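PDB 3OTT: Two-component system sensor histidine kinase from Bacteroides thetaiotaomicron, which probably senses saccharides with its extracellular beta-propeller and beta-sandwich region, the part described here, and relays the signal through histidine phosphorylation to transcription. Local coordinates for residues B[245-253]-B[276-284]; B[376-387]-B[421-432]. All blocks are in the same frame, centred on the assembly; numbering follows the deposited sequence.

Both interactions join neighbouring blades of a beta-propeller, but in different propellers of the extracellular region: their centres lie about 59 Å apart, on opposite sides of the chain's centre. Interaction 1 is buried and mostly aliphatic; the hairpin of the second and third strands of one blade meets the innermost strand of the next, fastened by two backbone hydrogen bonds at the hairpin's turn. Interaction 2 is only partly buried and sets the innermost strands of two blades nearly parallel, with aromatic and guanidinium stacks along the strands and carboxylates sharing a lysine beside the turn. Interaction 2 also reaches the second subunit, whereas no other chain of the assembly touches interaction 1.

Interaction 1 (B[245-253]-B[276-284]); sequences LLAGTDNGL and LTNNIIWNI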
loop_
_atom_site.group_PDB
_atom_site.type_symbol
_atom_site.label_atom_id
_atom_site.label_comp_id
_atom_site.label_asym_id
_atom_site.label_seq_id
_atom_site.Cartn_x
_atom_site.Cartn_y
_atom_site.Cartn_z
ATOM N N LEU B 245 -16.722 3.883 19.758
ATOM C CA LEU B 245 -17.755 3.012 19.323
ATOM C C LEU B 245 -19.102 3.665 19.503
ATOM O O LEU B 245 -19.425 4.155 20.580
ATOM C CB LEU B 245 -17.631 1.738 20.118
ATOM C CG LEU B 245 -18.444 0.496 19.857
ATOM C CD1 LEU B 245 -19.732 0.617 20.599
ATOM C CD2 LEU B 245 -18.575 0.072 18.376
ATOM N N LEU B 246 -19.902 3.668 18.444
ATOM C CA LEU B 246 -21.233 4.293 18.492
ATOM C C LEU B 246 -22.230 3.220 18.393
ATOM O O LEU B 246 -22.131 2.362 17.516
ATOM C CB LEU B 246 -21.449 5.243 17.336
ATOM C CG LEU B 246 -20.908 6.677 17.311
ATOM C CD1 LEU B 246 -19.637 6.980 18.039
ATOM C CD2 LEU B 246 -20.830 7.194 15.832
ATOM N N ALA B 247 -23.201 3.246 19.285
ATOM C CA ALA B 247 -24.197 2.183 19.329
ATOM C C ALA B 247 -25.576 2.786 19.134
ATOM O O ALA B 247 -25.967 3.680 19.895
ATOM C CB ALA B 247 -24.114 1.413 20.671
ATOM N N GLY B 248 -26.304 2.323 18.126
ATOM C CA GLY B 248 -27.656 2.843 17.864
ATOM C C GLY B 248 -28.694 1.929 18.459
ATOM O O GLY B 248 -28.670 0.711 18.262
ATOM N N THR B 249 -29.605 2.504 19.242
ATOM C CA THR B 249 -30.563 1.699 19.967
ATOM C C THR B 249 -31.956 2.121 19.557
ATOM O O THR B 249 -32.123 2.961 18.706
ATOM C CB THR B 249 -30.352 1.816 21.527
ATOM O OG1 THR B 249 -30.838 3.081 21.997
ATOM C CG2 THR B 249 -28.851 1.690 21.912
ATOM N N ASP B 250 -32.957 1.577 20.218
ATOM C CA ASP B 250 -34.248 2.185 20.170
ATOM C C ASP B 250 -34.455 3.255 21.210
ATOM O O ASP B 250 -35.568 3.763 21.320
ATOM C CB ASP B 250 -35.397 1.182 20.232
ATOM C CG ASP B 250 -35.106 0.058 21.093
ATOM O OD1 ASP B 250 -35.058 0.238 22.326
ATOM O OD2 ASP B 250 -34.944 -1.035 20.519
ATOM N N ASN B 251 -33.419 3.647 21.938
ATOM C CA ASN B 251 -33.595 4.812 22.840
ATOM C C ASN B 251 -32.381 5.693 22.727
ATOM O O ASN B 251 -31.743 6.070 23.742
ATOM C CB ASN B 251 -33.924 4.390 24.284
ATOM C CG ASN B 251 -34.239 5.606 25.236
ATOM O OD1 ASN B 251 -34.948 6.560 24.870
ATOM N ND2 ASN B 251 -33.694 5.548 26.486
ATOM N N GLY B 252 -32.021 5.959 21.461
ATOM C CA GLY B 252 -30.997 6.930 21.127
ATOM C C GLY B 252 -29.641 6.302 20.914
ATOM O O GLY B 252 -29.505 5.101 20.755
ATOM N N LEU B 253 -28.641 7.161 20.940
ATOM C CA LEU B 253 -27.256 6.873 20.633
ATOM C C LEU B 253 -26.366 6.832 21.878
ATOM O O LEU B 253 -26.450 7.703 22.728
ATOM C CB LEU B 253 -26.714 7.985 19.673
ATOM C CG LEU B 253 -25.247 7.917 19.218
ATOM C CD1 LEU B 253 -24.892 6.685 18.383
ATOM C CD2 LEU B 253 -24.947 9.183 18.477
ATOM N N LEU B 276 -30.933 15.080 17.958
ATOM C CA LEU B 276 -31.087 13.848 17.206
ATOM C C LEU B 276 -32.523 13.832 16.748
ATOM O O LEU B 276 -33.397 14.069 17.556
ATOM C CB LEU B 276 -30.859 12.646 18.113
ATOM C CG LEU B 276 -31.149 11.279 17.527
ATOM C CD1 LEU B 276 -30.240 10.984 16.403
ATOM C CD2 LEU B 276 -31.044 10.176 18.679
ATOM N N THR B 277 -32.743 13.532 15.472
ATOM C CA THR B 277 -34.083 13.642 14.849
ATOM C C THR B 277 -35.084 12.623 15.417
ATOM O O THR B 277 -36.252 12.940 15.630
ATOM C CB THR B 277 -33.995 13.479 13.292
ATOM O OG1 THR B 277 -35.237 13.843 12.717
ATOM C CG2 THR B 277 -33.669 12.046 12.857
ATOM N N ASN B 278 -34.623 11.397 15.679
ATOM C CA ASN B 278 -35.502 10.394 16.278
ATOM C C ASN B 278 -34.629 9.409 17.074
ATOM O O ASN B 278 -33.452 9.236 16.748
ATOM C CB ASN B 278 -36.274 9.690 15.142
ATOM C CG ASN B 278 -37.188 8.589 15.631
ATOM O OD1 ASN B 278 -36.834 7.414 15.568
ATOM N ND2 ASN B 278 -38.397 8.950 16.040
ATOM N N ASN B 279 -35.230 8.727 18.045
ATOM C CA ASN B 279 -34.509 7.914 19.059
ATOM C C ASN B 279 -34.253 6.504 18.544
ATOM O O ASN B 279 -33.448 5.758 19.141
ATOM C CB ASN B 279 -35.300 7.843 20.397
ATOM C CG ASN B 279 -35.113 9.092 21.273
ATOM O OD1 ASN B 279 -34.175 9.877 21.085
ATOM N ND2 ASN B 279 -36.026 9.300 22.215
ATOM N N ILE B 280 -34.967 6.094 17.492
ATOM C CA ILE B 280 -34.751 4.777 17.008
ATOM C C ILE B 280 -33.733 4.782 15.900
ATOM O O ILE B 280 -34.051 5.215 14.780
ATOM C CB ILE B 280 -36.021 4.044 16.560
ATOM C CG1 ILE B 280 -36.966 3.796 17.756
ATOM C CG2 ILE B 280 -35.613 2.679 15.935
ATOM C CD1 ILE B 280 -38.481 3.793 17.413
ATOM N N ILE B 281 -32.534 4.242 16.169
ATOM C CA ILE B 281 -31.437 4.332 15.191
ATOM C C ILE B 281 -31.150 3.011 14.457
ATOM O O ILE B 281 -30.439 2.142 14.990
ATOM C CB ILE B 281 -30.148 4.874 15.860
ATOM C CG1 ILE B 281 -30.380 6.291 16.403
ATOM C CG2 ILE B 281 -28.988 4.958 14.861
ATOM C CD1 ILE B 281 -29.414 6.686 17.521
ATOM N N TRP B 282 -31.673 2.883 13.235
ATOM C CA TRP B 282 -31.551 1.677 12.381
ATOM C C TRP B 282 -30.176 1.432 11.817
ATOM O O TRP B 282 -29.828 0.291 11.638
ATOM C CB TRP B 282 -32.536 1.672 11.196
ATOM C CG TRP B 282 -33.979 1.686 11.631
ATOM C CD1 TRP B 282 -34.868 2.744 11.533
ATOM C CD2 TRP B 282 -34.675 0.647 12.324
ATOM N NE1 TRP B 282 -36.064 2.386 12.063
ATOM C CE2 TRP B 282 -35.977 1.110 12.559
ATOM C CE3 TRP B 282 -34.325 -0.654 12.737
ATOM C CZ2 TRP B 282 -36.953 0.333 13.188
ATOM C CZ3 TRP B 282 -35.318 -1.445 13.395
ATOM C CH2 TRP B 282 -36.608 -0.936 13.598
ATOM N N ASN B 283 -29.407 2.488 11.523
ATOM C CA ASN B 283 -28.091 2.363 10.889
ATOM C C ASN B 283 -27.226 3.570 11.165
ATOM O O ASN B 283 -27.724 4.704 11.244
ATOM C CB ASN B 283 -28.220 2.128 9.340
ATOM C CG ASN B 283 -26.931 1.583 8.714
ATOM O OD1 ASN B 283 -26.133 2.352 8.096
ATOM N ND2 ASN B 283 -26.690 0.271 8.883
ATOM N N ILE B 284 -25.923 3.330 11.325
ATOM C CA ILE B 284 -24.964 4.377 11.532
ATOM C C ILE B 284 -23.898 4.114 10.518
ATOM O O ILE B 284 -23.367 2.988 10.386
ATOM C CB ILE B 284 -24.313 4.335 12.990
ATOM C CG1 ILE B 284 -25.373 4.373 14.111
ATOM C CG2 ILE B 284 -23.294 5.458 13.203
ATOM C CD1 ILE B 284 -24.742 4.180 15.557
#
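Ile281 and Ile284 lay their CD1 methyls against the hairpin 245-253, at the junction of two beta-propeller blades. The methyl of Ile281 comes up under the backbone of the hairpin's return strand, with CD1 3.4 Å from Gly252 C and 3.7 Å from Leu253 CB. Its CG1 lies anti to the carbonyl carbon (chi1 -62°), which sends this branch to the return strand while CB and CG2 rest directly on Gly248, where CA is 3.8 Å from Ile281 CB. Ile284 CD1 touches both Leu253 CD1, 3.8 Å away, and Leu246 CB, and comes nearest to Gly248 N at 3.5 Å; the Leu246 and Ile284 side chains cross at about a right angle.

At the turn of the hairpin, contact passes to the backbone. Ile281 N donates to Thr249 O at 2.9 Å in an almost straight bond (178° at the hydrogen), whereas Gly252 N reaches Asn279 O at 2.7 Å along a bent one (142°). The turn that presents these groups is braced from within: Thr249 OG1 accepts from Asn251 N at 2.6 Å, an ST turn, and also donates to Gly252 O, which Thr249 N meets from the other face. On the facing loop, Asn278 OD1 accepts from Ile280 N, an Asx turn.

Farther out, His268 N holds Asn279 OD1 and Ser233 OG meets Asp250 OD2. Strand 245-249 is second in its blade, between strands 232-239 and 252-256. Strand 281-286 is innermost in the next, beside strand 292-296; that blade is completed by the N-terminal strand 13-15, and Ile284 packs on both Ala238 and Leu294.

Interaction 2 (B[376-387]-B[421-432]); sequences RHIYEDKEQQLW and TYYIFEDTAGQL
Arg376 spreads its guanidinium flat over one face of the Tyr422 ring, planes 20° apart and centres 4.0 Å apart; the bend at chi3 (73°) turns NE and the guanidinium onto the ring, while CD makes a CH-pi contact over the same ring. This is a blade-to-blade contact in a beta-propeller: strands 376-380 and 421-426, the innermost of adjacent blades, run nearly parallel. One step along, the rings of His377 and Tyr423 stack face to face, centroids 3.7 Å apart. Tyr379 crosses the Phe425 side chain obliquely, with Phe425 CA in CH-pi contact over its ring face, and its OH accepts from Glu426 N at 2.8 Å. Deeper between the sheets, Leu432 CD2 sits 3.8 Å from the centroid of the six-membered ring of Trp387, over its face.

Outside the pair, Arg376 NH2 bonds to Gln129 O of the second subunit and NH1 forms a salt bridge with Asp391 OD2. Lys446, salt-bridged to Asp381 and Glu426, probably balances their like charges. Asp381 OD1 accepts from Glu383 N, an Asx turn, and from Gln385 N on the opposite face; OD2 takes the NE1 hydrogen of Trp387. Glu426 OE1 receives Lys382 N at 3.2 Å, from above the carboxylate plane.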
loop_
_atom_site.group_PDB
_atom_site.type_symbol
_atom_site.label_atom_id
_atom_site.label_comp_id
_atom_site.label_asym_id
_atom_site.label_seq_id
_atom_site.Cartn_x
_atom_site.Cartn_y
_atom_site.Cartn_z
ATOM N N ARG B 376 18.014 17.369 3.769
ATOM C CA ARG B 376 18.191 18.352 4.851
ATOM C C ARG B 376 17.745 19.770 4.436
ATOM O O ARG B 376 17.429 20.583 5.276
ATOM C CB ARG B 376 19.630 18.319 5.393
ATOM C CG ARG B 376 20.217 16.913 5.522
ATOM C CD ARG B 376 21.357 16.739 6.463
ATOM N NE ARG B 376 20.817 16.815 7.758
ATOM C CZ ARG B 376 20.836 15.904 8.734
ATOM N NH1 ARG B 376 21.444 14.704 8.667
ATOM N NH2 ARG B 376 20.215 16.293 9.828
ATOM N N HIS B 377 17.631 20.033 3.145
ATOM C CA HIS B 377 17.216 21.348 2.706
ATOM C C HIS B 377 16.908 21.357 1.228
ATOM O O HIS B 377 17.567 20.655 0.449
ATOM C CB HIS B 377 18.223 22.449 3.048
ATOM C CG HIS B 377 17.630 23.825 3.027
ATOM N ND1 HIS B 377 18.203 24.880 2.341
ATOM C CD2 HIS B 377 16.485 24.308 3.566
ATOM C CE1 HIS B 377 17.454 25.962 2.500
ATOM N NE2 HIS B 377 16.410 25.638 3.249
ATOM N N ILE B 378 15.845 22.080 0.884
ATOM C CA ILE B 378 15.430 22.288 -0.489
ATOM C C ILE B 378 15.429 23.814 -0.777
ATOM O O ILE B 378 14.869 24.605 0.001
ATOM C CB ILE B 378 14.027 21.674 -0.743
ATOM C CG1 ILE B 378 13.979 20.251 -0.198
ATOM C CG2 ILE B 378 13.677 21.713 -2.271
ATOM C CD1 ILE B 378 12.496 19.649 -0.092
ATOM N N TYR B 379 16.019 24.219 -1.907
ATOM C CA TYR B 379 16.218 25.596 -2.235
ATOM C C TYR B 379 16.098 25.855 -3.740
ATOM O O TYR B 379 16.609 25.108 -4.589
ATOM C CB TYR B 379 17.595 25.993 -1.757
ATOM C CG TYR B 379 18.037 27.389 -2.139
ATOM C CD1 TYR B 379 17.462 28.515 -1.526
ATOM C CD2 TYR B 379 19.020 27.574 -3.082
ATOM C CE1 TYR B 379 17.848 29.799 -1.863
ATOM C CE2 TYR B 379 19.428 28.858 -3.439
ATOM C CZ TYR B 379 18.836 29.962 -2.814
ATOM O OH TYR B 379 19.244 31.213 -3.122
ATOM N N GLU B 380 15.436 26.940 -4.086
ATOM C CA GLU B 380 15.420 27.364 -5.483
ATOM C C GLU B 380 16.276 28.612 -5.647
ATOM O O GLU B 380 16.073 29.589 -4.915
ATOM C CB GLU B 380 13.961 27.653 -5.930
ATOM C CG GLU B 380 13.872 27.840 -7.403
ATOM C CD GLU B 380 12.470 28.109 -7.947
ATOM O OE1 GLU B 380 11.418 27.744 -7.348
ATOM O OE2 GLU B 380 12.430 28.656 -9.035
ATOM N N ASP B 381 17.213 28.605 -6.586
ATOM C CA ASP B 381 18.141 29.766 -6.738
ATOM C C ASP B 381 17.584 30.934 -7.558
ATOM O O ASP B 381 16.364 30.969 -7.852
ATOM C CB ASP B 381 19.526 29.368 -7.249
ATOM C CG ASP B 381 19.523 28.890 -8.715
ATOM O OD1 ASP B 381 18.581 29.212 -9.489
ATOM O OD2 ASP B 381 20.496 28.184 -9.102
ATOM N N LYS B 382 18.474 31.862 -7.952
ATOM C CA LYS B 382 18.077 33.111 -8.620
ATOM C C LYS B 382 17.707 32.857 -10.046
ATOM O O LYS B 382 17.059 33.688 -10.658
ATOM C CB LYS B 382 19.211 34.178 -8.634
ATOM C CG LYS B 382 19.910 34.454 -7.300
ATOM C CD LYS B 382 18.955 34.985 -6.236
ATOM C CE LYS B 382 19.788 35.582 -5.084
ATOM N NZ LYS B 382 18.925 35.825 -3.937
ATOM N N GLU B 383 18.148 31.742 -10.616
ATOM C CA GLU B 383 17.808 31.463 -12.007
ATOM C C GLU B 383 16.778 30.351 -12.062
ATOM O O GLU B 383 16.638 29.674 -13.072
ATOM C CB GLU B 383 19.055 31.127 -12.805
ATOM C CG GLU B 383 20.010 32.337 -12.978
ATOM C CD GLU B 383 21.376 31.961 -13.592
ATOM O OE1 GLU B 383 22.089 31.096 -13.003
ATOM O OE2 GLU B 383 21.741 32.541 -14.664
ATOM N N GLN B 384 16.069 30.148 -10.950
ATOM C CA GLN B 384 15.037 29.106 -10.886
ATOM C C GLN B 384 15.592 27.647 -10.964
ATOM O O GLN B 384 14.888 26.730 -11.354
ATOM C CB GLN B 384 13.889 29.366 -11.913
ATOM C CG GLN B 384 13.134 30.728 -11.668
ATOM C CD GLN B 384 13.917 31.954 -12.251
ATOM O OE1 GLN B 384 14.269 31.954 -13.412
ATOM N NE2 GLN B 384 14.218 32.943 -11.428
ATOM N N GLN B 385 16.827 27.426 -10.550
ATOM C CA GLN B 385 17.326 26.068 -10.514
ATOM C C GLN B 385 17.071 25.501 -9.086
ATOM O O GLN B 385 17.288 26.170 -8.073
ATOM C CB GLN B 385 18.816 26.047 -10.843
ATOM C CG GLN B 385 19.257 26.531 -12.264
ATOM C CD GLN B 385 18.954 25.500 -13.326
ATOM O OE1 GLN B 385 19.350 24.330 -13.215
ATOM N NE2 GLN B 385 18.210 25.908 -14.347
ATOM N N LEU B 386 16.650 24.242 -9.030
ATOM C CA LEU B 386 16.263 23.609 -7.802
ATOM C C LEU B 386 17.500 22.875 -7.193
ATOM O O LEU B 386 18.055 21.997 -7.845
ATOM C CB LEU B 386 15.151 22.612 -8.115
ATOM C CG LEU B 386 14.269 22.115 -6.945
ATOM C CD1 LEU B 386 14.935 21.082 -6.169
ATOM C CD2 LEU B 386 13.843 23.236 -6.005
ATOM N N TRP B 387 17.907 23.253 -5.983
ATOM C CA TRP B 387 18.987 22.562 -5.299
ATOM C C TRP B 387 18.541 21.799 -4.012
ATOM O O TRP B 387 17.633 22.245 -3.321
ATOM C CB TRP B 387 20.066 23.523 -4.897
ATOM C CG TRP B 387 20.721 24.259 -6.085
ATOM C CD1 TRP B 387 20.296 25.413 -6.635
ATOM C CD2 TRP B 387 21.935 23.917 -6.761
ATOM N NE1 TRP B 387 21.127 25.805 -7.625
ATOM C CE2 TRP B 387 22.157 24.911 -7.727
ATOM C CE3 TRP B 387 22.866 22.882 -6.631
ATOM C CZ2 TRP B 387 23.249 24.899 -8.569
ATOM C CZ3 TRP B 387 23.944 22.859 -7.455
ATOM C CH2 TRP B 387 24.135 23.862 -8.426
ATOM N N THR B 421 25.793 17.807 3.778
ATOM C CA THR B 421 25.319 19.172 3.545
ATOM C C THR B 421 24.015 19.488 4.245
ATOM O O THR B 421 23.065 18.717 4.113
ATOM C CB THR B 421 25.190 19.446 2.001
ATOM O OG1 THR B 421 26.523 19.423 1.460
ATOM C CG2 THR B 421 24.622 20.897 1.753
ATOM N N TYR B 422 23.966 20.606 4.994
ATOM C CA TYR B 422 22.796 20.951 5.826
ATOM C C TYR B 422 21.984 22.074 5.257
ATOM O O TYR B 422 20.790 22.095 5.522
ATOM C CB TYR B 422 23.156 21.335 7.301
ATOM C CG TYR B 422 23.378 20.084 8.134
ATOM C CD1 TYR B 422 24.382 19.165 7.781
ATOM C CD2 TYR B 422 22.541 19.773 9.222
ATOM C CE1 TYR B 422 24.581 17.969 8.516
ATOM C CE2 TYR B 422 22.739 18.560 9.963
ATOM C CZ TYR B 422 23.757 17.684 9.596
ATOM O OH TYR B 422 23.972 16.524 10.299
ATOM N N TYR B 423 22.615 22.993 4.508
ATOM C CA TYR B 423 21.925 24.195 4.051
ATOM C C TYR B 423 22.674 24.791 2.872
ATOM O O TYR B 423 23.924 24.679 2.752
ATOM C CB TYR B 423 21.836 25.238 5.193
ATOM C CG TYR B 423 20.523 25.958 5.358
ATOM C CD1 TYR B 423 19.382 25.277 5.822
ATOM C CD2 TYR B 423 20.408 27.315 5.076
ATOM C CE1 TYR B 423 18.153 25.926 5.993
ATOM C CE2 TYR B 423 19.177 27.968 5.229
ATOM C CZ TYR B 423 18.072 27.258 5.704
ATOM O OH TYR B 423 16.858 27.894 5.843
ATOM N N ILE B 424 21.911 25.454 2.022
ATOM C CA ILE B 424 22.428 26.085 0.827
ATOM C C ILE B 424 21.632 27.304 0.495
ATOM O O ILE B 424 20.416 27.322 0.721
ATOM C CB ILE B 424 22.345 25.127 -0.347
ATOM C CG1 ILE B 424 22.714 25.817 -1.661
ATOM C CG2 ILE B 424 20.963 24.656 -0.524
ATOM C CD1 ILE B 424 23.197 24.785 -2.694
ATOM N N PHE B 425 22.312 28.337 -0.004
ATOM C CA PHE B 425 21.638 29.466 -0.675
ATOM C C PHE B 425 22.551 30.071 -1.714
ATOM O O PHE B 425 23.743 29.809 -1.692
ATOM C CB PHE B 425 21.121 30.556 0.334
ATOM C CG PHE B 425 22.236 31.390 0.997
ATOM C CD1 PHE B 425 22.722 31.055 2.285
ATOM C CD2 PHE B 425 22.785 32.483 0.362
ATOM C CE1 PHE B 425 23.725 31.806 2.918
ATOM C CE2 PHE B 425 23.840 33.274 0.979
ATOM C CZ PHE B 425 24.299 32.922 2.263
ATOM N N GLU B 426 22.003 30.925 -2.590
ATOM C CA GLU B 426 22.802 31.629 -3.589
ATOM C C GLU B 426 22.851 33.125 -3.224
ATOM O O GLU B 426 21.824 33.689 -2.901
ATOM C CB GLU B 426 22.287 31.422 -5.032
ATOM C CG GLU B 426 23.216 32.166 -6.100
ATOM C CD GLU B 426 22.666 32.275 -7.577
ATOM O OE1 GLU B 426 21.704 31.597 -7.958
ATOM O OE2 GLU B 426 23.226 33.066 -8.388
ATOM N N ASP B 427 24.049 33.741 -3.238
ATOM C CA ASP B 427 24.132 35.152 -2.946
ATOM C C ASP B 427 23.800 35.974 -4.178
ATOM O O ASP B 427 23.359 35.428 -5.175
ATOM C CB ASP B 427 25.469 35.561 -2.302
ATOM C CG ASP B 427 26.686 35.389 -3.228
ATOM O OD1 ASP B 427 26.544 35.209 -4.456
ATOM O OD2 ASP B 427 27.825 35.447 -2.690
ATOM N N THR B 428 24.013 37.273 -4.118
ATOM C CA THR B 428 23.668 38.134 -5.238
ATOM C C THR B 428 24.842 38.231 -6.231
ATOM O O THR B 428 24.813 39.047 -7.182
ATOM C CB THR B 428 23.255 39.553 -4.749
ATOM O OG1 THR B 428 24.407 40.190 -4.211
ATOM C CG2 THR B 428 22.175 39.505 -3.643
ATOM N N ALA B 429 25.872 37.399 -6.047
ATOM C CA ALA B 429 27.026 37.469 -6.965
ATOM C C ALA B 429 27.379 36.132 -7.657
ATOM O O ALA B 429 28.533 35.866 -7.912
ATOM C CB ALA B 429 28.249 38.075 -6.241
ATOM N N GLY B 430 26.386 35.283 -7.944
ATOM C CA GLY B 430 26.637 34.014 -8.630
ATOM C C GLY B 430 27.281 32.963 -7.730
ATOM O O GLY B 430 27.744 31.919 -8.200
ATOM N N GLN B 431 27.320 33.189 -6.434
ATOM C CA GLN B 431 27.990 32.188 -5.610
ATOM C C GLN B 431 27.021 31.334 -4.764
ATOM O O GLN B 431 26.094 31.842 -4.189
ATOM C CB GLN B 431 29.075 32.863 -4.737
ATOM C CG GLN B 431 30.227 33.559 -5.503
ATOM C CD GLN B 431 31.126 34.290 -4.536
ATOM O OE1 GLN B 431 30.641 35.000 -3.635
ATOM N NE2 GLN B 431 32.447 34.096 -4.668
ATOM N N LEU B 432 27.275 30.042 -4.657
ATOM C CA LEU B 432 26.496 29.170 -3.781
ATOM C C LEU B 432 27.176 29.045 -2.448
ATOM O O LEU B 432 28.361 28.816 -2.411
ATOM C CB LEU B 432 26.439 27.794 -4.408
ATOM C CG LEU B 432 25.171 27.072 -4.827
ATOM C CD1 LEU B 432 24.120 28.069 -5.296
ATOM C CD2 LEU B 432 25.617 26.033 -5.882
#